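Local structure of peptidase, M20/M25/M40 family (Staphylococcus aureus, 4EWT) at residues Q25-S30 with K97-A102; G70-I75 with D155-V160. The protein probably hydrolyses the amide bond of N-acyl amino acids, as a two-manganese amidohydrolase of the M20/M25/M40 peptidase family. One frame throughout, in Å; residues are numbered along the deposited sequence.

Interaction 1. Residues Q25-S30 with K97-A102; sequences QHPELS and KGVMHA
At the metal-bearing end of the catalytic domain of this M20-family hydrolase, the loop that follows helix 13-25 packs against the loop that leads to metal ligands Cys103 and His105, with Pro27 meeting Val99 and His101. Neither segment is regular helix or strand, and the closest alpha carbons, those of Pro27 and Met100, are 5.7 Å apart. No direct hydrogen bond joins the loops, so they meet through van der Waals packing, with one water between them.

Pro27 and Val99 share the centre of the contact about equally, and Pro27 touches with two atoms of its ring. Its CB lies 3.6 Å from CG2 of Val99, while its CG rests 3.5 Å from the carbonyl O of Val99, an oxygen that accepts a hydrogen bond from Ser94 OG. The same Val99 CG2 also approaches the backbone O of Pro27, so this methyl is set against both ring and main chain. Leu29 reaches Val99 with CD1, 3.6 Å from the branching CB and beside the CG2 that Pro27 meets, the two side chains crossing at a slant. Beyond Leu29, Ser30 OG is hydrogen-bonded to Asp80 OD2, and the Glu28 carboxylate to Thr36 OG1 and Glu35 N, which ties this loop to the start of helix 34-43.

His101 is the centre of an inverse gamma turn, and its side chain lies about 8 Å from a manganese ion. Its CG lies on the backbone-N side of CB (chi1 -88°), which brings the ring back to Pro27, whose CB meets CD2 at 3.5 Å from an oblique direction. A water in the plane of the ring, at its edge, lies 3.1 Å from His101 NE2 and 3.2 Å from the carbonyl O of His26, so it can bridge the two.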
ATOM      1  N   GLN A  25     -19.040 -16.753  41.951  1.00 52.96           N
ATOM      2  CA  GLN A  25     -18.056 -16.480  43.000  1.00 56.77           C
ATOM      3  C   GLN A  25     -16.802 -17.344  42.910  1.00 57.10           C
ATOM      4  O   GLN A  25     -15.724 -16.932  43.365  1.00 59.74           O
ATOM      5  CB  GLN A  25     -18.690 -16.674  44.391  1.00 58.94           C
ATOM      6  CG  GLN A  25     -18.846 -15.386  45.187  1.00 63.50           C
ATOM      7  CD  GLN A  25     -19.373 -15.596  46.601  1.00 67.66           C
ATOM      8  OE1 GLN A  25     -19.335 -16.701  47.150  1.00 67.98           O
ATOM      9  NE2 GLN A  25     -19.869 -14.522  47.197  1.00 71.22           N
ATOM     10  N   HIS A  26     -16.949 -18.545  42.350  1.00 54.36           N
ATOM     11  CA  HIS A  26     -15.846 -19.503  42.286  1.00 55.52           C
ATOM     12  C   HIS A  26     -15.510 -19.907  40.851  1.00 52.77           C
ATOM     13  O   HIS A  26     -15.499 -21.102  40.539  1.00 51.70           O
ATOM     14  CB  HIS A  26     -16.155 -20.754  43.125  1.00 56.20           C
ATOM     15  CG  HIS A  26     -16.070 -20.537  44.605  1.00 60.63           C
ATOM     16  ND1 HIS A  26     -17.183 -20.504  45.418  1.00 61.98           N
ATOM     17  CD2 HIS A  26     -15.002 -20.357  45.420  1.00 65.35           C
ATOM     18  CE1 HIS A  26     -16.806 -20.312  46.671  1.00 65.88           C
ATOM     19  NE2 HIS A  26     -15.488 -20.219  46.699  1.00 68.56           N
ATOM     20  N   PRO A  27     -15.217 -18.920  39.976  1.00 52.10           N
ATOM     21  CA  PRO A  27     -14.942 -19.263  38.579  1.00 49.76           C
ATOM     22  C   PRO A  27     -13.572 -19.909  38.412  1.00 51.55           C
ATOM     23  O   PRO A  27     -12.640 -19.603  39.166  1.00 54.99           O
ATOM     24  CB  PRO A  27     -14.979 -17.906  37.877  1.00 48.98           C
ATOM     25  CG  PRO A  27     -14.485 -16.951  38.911  1.00 52.50           C
ATOM     26  CD  PRO A  27     -15.000 -17.480  40.233  1.00 53.92           C
ATOM     27  N   GLU A  28     -13.461 -20.808  37.442  1.00 49.80           N
ATOM     28  CA  GLU A  28     -12.181 -21.426  37.123  1.00 51.71           C
ATOM     29  C   GLU A  28     -11.900 -21.393  35.635  1.00 49.80           C
ATOM     30  O   GLU A  28     -12.813 -21.514  34.817  1.00 46.54           O
ATOM     31  CB  GLU A  28     -12.136 -22.863  37.613  1.00 52.57           C
ATOM     32  CG  GLU A  28     -11.962 -22.994  39.113  1.00 56.56           C
ATOM     33  CD  GLU A  28     -12.302 -24.375  39.604  1.00 57.65           C
ATOM     34  OE1 GLU A  28     -13.256 -24.979  39.062  1.00 55.78           O
ATOM     35  OE2 GLU A  28     -11.618 -24.855  40.526  1.00 61.52           O
ATOM     36  N   LEU A  29     -10.621 -21.246  35.308  1.00 51.78           N
ATOM     37  CA  LEU A  29     -10.142 -21.185  33.929  1.00 50.91           C
ATOM     38  C   LEU A  29     -10.355 -22.485  33.159  1.00 49.51           C
ATOM     39  O   LEU A  29     -10.467 -23.561  33.759  1.00 49.88           O
ATOM     40  CB  LEU A  29      -8.647 -20.834  33.931  1.00 53.63           C
ATOM     41  CG  LEU A  29      -8.182 -19.391  33.719  1.00 54.58           C
ATOM     42  CD1 LEU A  29      -9.285 -18.361  33.847  1.00 52.10           C
ATOM     43  CD2 LEU A  29      -7.033 -19.081  34.666  1.00 59.56           C
ATOM     44  N   SER A  30     -10.389 -22.368  31.831  1.00 47.97           N
ATOM     45  CA  SER A  30     -10.464 -23.516  30.927  1.00 47.38           C
ATOM     46  C   SER A  30      -9.311 -24.486  31.185  1.00 50.83           C
ATOM     47  O   SER A  30      -8.161 -24.069  31.303  1.00 53.14           O
ATOM     48  CB  SER A  30     -10.427 -23.054  29.468  1.00 45.70           C
ATOM     49  OG  SER A  30     -11.386 -22.045  29.209  1.00 43.06           O
ATOM     50  N   LYS A  97      -8.951 -14.304  42.129  1.00 73.63           N
ATOM     51  CA  LYS A  97      -8.315 -13.139  41.501  1.00 74.35           C
ATOM     52  C   LYS A  97      -7.938 -13.348  40.031  1.00 70.89           C
ATOM     53  O   LYS A  97      -7.282 -14.330  39.678  1.00 70.43           O
ATOM     54  CB  LYS A  97      -7.094 -12.695  42.312  1.00 79.82           C
ATOM     55  N   GLY A  98      -8.373 -12.430  39.177  1.00 68.62           N
ATOM     56  CA  GLY A  98      -7.989 -12.456  37.768  1.00 65.97           C
ATOM     57  C   GLY A  98      -8.833 -13.360  36.889  1.00 61.33           C
ATOM     58  O   GLY A  98      -8.644 -13.394  35.675  1.00 59.21           O
ATOM     59  N   VAL A  99      -9.751 -14.108  37.490  1.00 59.79           N
ATOM     60  CA  VAL A  99     -10.703 -14.899  36.706  1.00 55.71           C
ATOM     61  C   VAL A  99     -12.157 -14.546  37.042  1.00 54.04           C
ATOM     62  O   VAL A  99     -12.465 -14.187  38.179  1.00 55.79           O
ATOM     63  CB  VAL A  99     -10.370 -16.446  36.687  1.00 55.13           C
ATOM     64  CG1 VAL A  99      -9.461 -16.840  37.823  1.00 58.62           C
ATOM     65  CG2 VAL A  99     -11.626 -17.325  36.643  1.00 52.07           C
ATOM     66  N   MET A 100     -13.014 -14.619  36.018  1.00 50.55           N
ATOM     67  CA  MET A 100     -14.409 -14.168  36.063  1.00 48.96           C
ATOM     68  C   MET A 100     -15.292 -14.932  35.068  1.00 45.32           C
ATOM     69  O   MET A 100     -14.874 -15.183  33.927  1.00 43.59           O
ATOM     70  CB  MET A 100     -14.470 -12.675  35.717  1.00 50.10           C
ATOM     71  CG  MET A 100     -15.877 -12.112  35.545  1.00 49.03           C
ATOM     72  SD  MET A 100     -15.896 -10.451  34.839  1.00 50.12           S
ATOM     73  CE  MET A 100     -17.660 -10.136  34.893  1.00 49.01           C
ATOM     74  N   HIS A 101     -16.512 -15.276  35.487  1.00 44.19           N
ATOM     75  CA  HIS A 101     -17.526 -15.785  34.555  1.00 41.60           C
ATOM     76  C   HIS A 101     -18.112 -14.644  33.718  1.00 41.25           C
ATOM     77  O   HIS A 101     -19.231 -14.180  33.979  1.00 41.53           O
ATOM     78  CB  HIS A 101     -18.637 -16.547  35.278  1.00 40.93           C
ATOM     79  CG  HIS A 101     -18.344 -18.001  35.476  1.00 40.72           C
ATOM     80  ND1 HIS A 101     -18.240 -18.891  34.425  1.00 38.46           N
ATOM     81  CD2 HIS A 101     -18.142 -18.723  36.605  1.00 41.42           C
ATOM     82  CE1 HIS A 101     -17.981 -20.097  34.899  1.00 38.90           C
ATOM     83  NE2 HIS A 101     -17.914 -20.021  36.218  1.00 41.33           N
ATOM     84  N   ALA A 102     -17.341 -14.212  32.716  1.00 40.64           N
ATOM     85  CA  ALA A 102     -17.682 -13.064  31.886  1.00 40.77           C
ATOM     86  C   ALA A 102     -18.482 -13.411  30.623  1.00 38.59           C
ATOM     87  O   ALA A 102     -18.636 -12.557  29.742  1.00 38.68           O
ATOM     88  CB  ALA A 102     -16.401 -12.282  31.515  1.00 42.12           C
TER
HETATM   89  O   HOH W   1     -17.921 -21.863  38.650  1.00 19.73           O

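Interaction 2. Residues G70-I75 with D155-V160; sequences GKTLAI and DGVDHV
Strands 72-78 and 159-166 begin side by side and parallel, Leu73 pairing with His159 and Ala74 with Val160, although the short touching parts run 54° apart end to end, consistent with Gly156-Asp158 entering as a loop. Ala74 N donates to His159 O at 2.9 Å in a nearly straight bond, 170° at the hydrogen. One step earlier, Asp158 N donates to Thr72 O, also at 2.9 Å, its nitrogen a little out of the carbonyl plane. The Asp158 carboxylate takes the next place: OD1 accepts Thr72 N at 3.0 Å through its anti lone pair. Since CG stands beside the backbone N (chi1 -67°), the side chain of Asp158 folds back to grip the same residue that its own N-H holds.

Thr72 sets its CB 3.4 Å from Gly156 O. Ala74 CB meets Val157 CG1 at 3.7 Å, and Val160 CG1, in the strand proper, also approaches that Ala74 methyl. Leu73 and His159 occupy the other face, with Leu73 CD1 3.5 Å from His159 O; there Tyr387 and Phe306 meet the imidazole, and Val384 of helix 372-386 packs on Leu73. Strand 129-135 flanks 72-78 across the sheet, so the contact belongs to the parallel core of the alpha/beta catalytic domain characteristic of M20 peptidases.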
ATOM      1  N   GLY A  70     -36.999 -44.776  22.972  1.00 62.81           N
ATOM      2  CA  GLY A  70     -37.213 -43.525  22.262  1.00 61.36           C
ATOM      3  C   GLY A  70     -35.946 -42.803  21.851  1.00 59.20           C
ATOM      4  O   GLY A  70     -34.826 -43.294  22.031  1.00 59.19           O
ATOM      5  N   LYS A  71     -36.144 -41.610  21.346  1.00 57.49           N
ATOM      6  CA  LYS A  71     -35.084 -40.708  20.922  1.00 55.00           C
ATOM      7  C   LYS A  71     -34.144 -40.305  22.029  1.00 51.76           C
ATOM      8  O   LYS A  71     -34.439 -40.492  23.188  1.00 51.08           O
ATOM      9  CB  LYS A  71     -35.741 -39.453  20.414  1.00 54.46           C
ATOM     10  CG  LYS A  71     -36.415 -39.640  19.135  1.00 57.21           C
ATOM     11  CD  LYS A  71     -37.515 -38.695  18.941  1.00 57.38           C
ATOM     12  CE  LYS A  71     -37.902 -38.640  17.483  1.00 60.93           C
ATOM     13  NZ  LYS A  71     -38.642 -37.404  17.173  1.00 61.23           N
ATOM     14  N   THR A  72     -33.024 -39.709  21.668  1.00 49.54           N
ATOM     15  CA  THR A  72     -32.123 -39.166  22.665  1.00 46.26           C
ATOM     16  C   THR A  72     -31.766 -37.740  22.283  1.00 43.72           C
ATOM     17  O   THR A  72     -31.212 -37.490  21.207  1.00 44.27           O
ATOM     18  CB  THR A  72     -30.843 -40.011  22.788  1.00 47.16           C
ATOM     19  OG1 THR A  72     -31.190 -41.362  23.116  1.00 49.63           O
ATOM     20  CG2 THR A  72     -29.931 -39.450  23.868  1.00 44.20           C
ATOM     21  N   LEU A  73     -32.113 -36.814  23.169  1.00 40.75           N
ATOM     22  CA  LEU A  73     -31.840 -35.412  22.970  1.00 38.04           C
ATOM     23  C   LEU A  73     -30.779 -34.973  23.957  1.00 35.68           C
ATOM     24  O   LEU A  73     -30.928 -35.170  25.168  1.00 34.32           O
ATOM     25  CB  LEU A  73     -33.105 -34.583  23.183  1.00 37.77           C
ATOM     26  CG  LEU A  73     -32.939 -33.063  23.155  1.00 35.97           C
ATOM     27  CD1 LEU A  73     -32.495 -32.579  21.769  1.00 35.92           C
ATOM     28  CD2 LEU A  73     -34.226 -32.381  23.578  1.00 35.80           C
ATOM     29  N   ALA A  74     -29.708 -34.384  23.433  1.00 34.11           N
ATOM     30  CA  ALA A  74     -28.675 -33.827  24.284  1.00 31.98           C
ATOM     31  C   ALA A  74     -28.921 -32.342  24.477  1.00 30.24           C
ATOM     32  O   ALA A  74     -29.272 -31.628  23.533  1.00 30.20           O
ATOM     33  CB  ALA A  74     -27.298 -34.081  23.711  1.00 32.01           C
ATOM     34  N   ILE A  75     -28.758 -31.888  25.713  1.00 28.68           N
ATOM     35  CA  ILE A  75     -28.849 -30.465  26.031  1.00 27.46           C
ATOM     36  C   ILE A  75     -27.543 -30.030  26.698  1.00 26.68           C
ATOM     37  O   ILE A  75     -27.020 -30.723  27.562  1.00 26.92           O
ATOM     38  CB  ILE A  75     -30.108 -30.137  26.879  1.00 27.30           C
ATOM     39  CG1 ILE A  75     -30.149 -30.974  28.159  1.00 26.73           C
ATOM     40  CG2 ILE A  75     -31.376 -30.393  26.044  1.00 29.03           C
ATOM     41  CD1 ILE A  75     -31.317 -30.648  29.066  1.00 27.14           C
ATOM     42  N   ASP A 155     -22.602 -40.590  21.815  1.00 51.82           N
ATOM     43  CA  ASP A 155     -23.068 -41.965  21.589  1.00 55.05           C
ATOM     44  C   ASP A 155     -24.567 -42.073  21.888  1.00 54.11           C
ATOM     45  O   ASP A 155     -25.002 -41.817  23.012  1.00 52.60           O
ATOM     46  CB  ASP A 155     -22.271 -42.967  22.442  1.00 57.50           C
ATOM     47  N   GLY A 156     -25.352 -42.414  20.870  1.00 55.17           N
ATOM     48  CA  GLY A 156     -26.799 -42.573  21.030  1.00 54.35           C
ATOM     49  C   GLY A 156     -27.618 -41.332  20.710  1.00 51.36           C
ATOM     50  O   GLY A 156     -28.826 -41.431  20.456  1.00 52.01           O
ATOM     51  N   VAL A 157     -26.952 -40.177  20.698  1.00 48.04           N
ATOM     52  CA  VAL A 157     -27.610 -38.871  20.590  1.00 44.72           C
ATOM     53  C   VAL A 157     -28.102 -38.560  19.180  1.00 45.23           C
ATOM     54  O   VAL A 157     -27.330 -38.600  18.223  1.00 46.20           O
ATOM     55  CB  VAL A 157     -26.673 -37.717  21.055  1.00 41.77           C
ATOM     56  CG1 VAL A 157     -27.331 -36.369  20.816  1.00 39.52           C
ATOM     57  CG2 VAL A 157     -26.305 -37.872  22.530  1.00 40.16           C
ATOM     58  N   ASP A 158     -29.385 -38.222  19.074  1.00 44.59           N
ATOM     59  CA  ASP A 158     -30.008 -37.860  17.802  1.00 45.53           C
ATOM     60  C   ASP A 158     -29.873 -36.364  17.468  1.00 42.87           C
ATOM     61  O   ASP A 158     -29.502 -36.001  16.344  1.00 43.62           O
ATOM     62  CB  ASP A 158     -31.480 -38.299  17.808  1.00 47.68           C
ATOM     63  CG  ASP A 158     -31.644 -39.825  17.829  1.00 50.76           C
ATOM     64  OD1 ASP A 158     -31.971 -40.384  18.904  1.00 50.15           O
ATOM     65  OD2 ASP A 158     -31.449 -40.463  16.767  1.00 53.67           O
ATOM     66  N   HIS A 159     -30.161 -35.501  18.443  1.00 39.69           N
ATOM     67  CA  HIS A 159     -30.041 -34.047  18.273  1.00 37.17           C
ATOM     68  C   HIS A 159     -29.391 -33.378  19.486  1.00 34.08           C
ATOM     69  O   HIS A 159     -29.495 -33.886  20.604  1.00 33.61           O
ATOM     70  CB  HIS A 159     -31.417 -33.410  18.056  1.00 37.78           C
ATOM     71  CG  HIS A 159     -32.079 -33.796  16.771  1.00 40.89           C
ATOM     72  ND1 HIS A 159     -31.870 -33.117  15.591  1.00 41.40           N
ATOM     73  CD2 HIS A 159     -32.970 -34.774  16.488  1.00 43.19           C
ATOM     74  CE1 HIS A 159     -32.594 -33.666  14.634  1.00 45.15           C
ATOM     75  NE2 HIS A 159     -33.277 -34.671  15.153  1.00 47.63           N
ATOM     76  N   VAL A 160     -28.735 -32.235  19.263  1.00 32.00           N
ATOM     77  CA  VAL A 160     -28.171 -31.442  20.361  1.00 29.48           C
ATOM     78  C   VAL A 160     -28.823 -30.065  20.400  1.00 28.42           C
ATOM     79  O   VAL A 160     -29.018 -29.437  19.370  1.00 28.68           O
ATOM     80  CB  VAL A 160     -26.631 -31.285  20.267  1.00 28.83           C
ATOM     81  CG1 VAL A 160     -26.067 -30.741  21.588  1.00 26.58           C
ATOM     82  CG2 VAL A 160     -25.968 -32.608  19.929  1.00 30.63           C
TER

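How the interactions relate
Both contacts lie in the catalytic domain, their centres 31 Å apart and their nearest atoms about 16 Å apart, without touching. Along the chain the segments alternate: 25-30, 70-75, 97-102, 155-160. The first strand of interaction 2 runs on to residue 78, and the chain then continues through 97-102 to helix 105-120. The other strand, 159-166, carries the manganese ligand His164 beyond the pairing in interaction 2, whereas segment 97-102 directly precedes Cys103 and His105. Interaction 2 therefore marks where two central parallel strands start, and interaction 1 joins loops at the metal end. Ligands from both routes meet at one manganese ion, bound by Cys103, His105 and His164; Cys103 also binds the second, with Glu139 and His362.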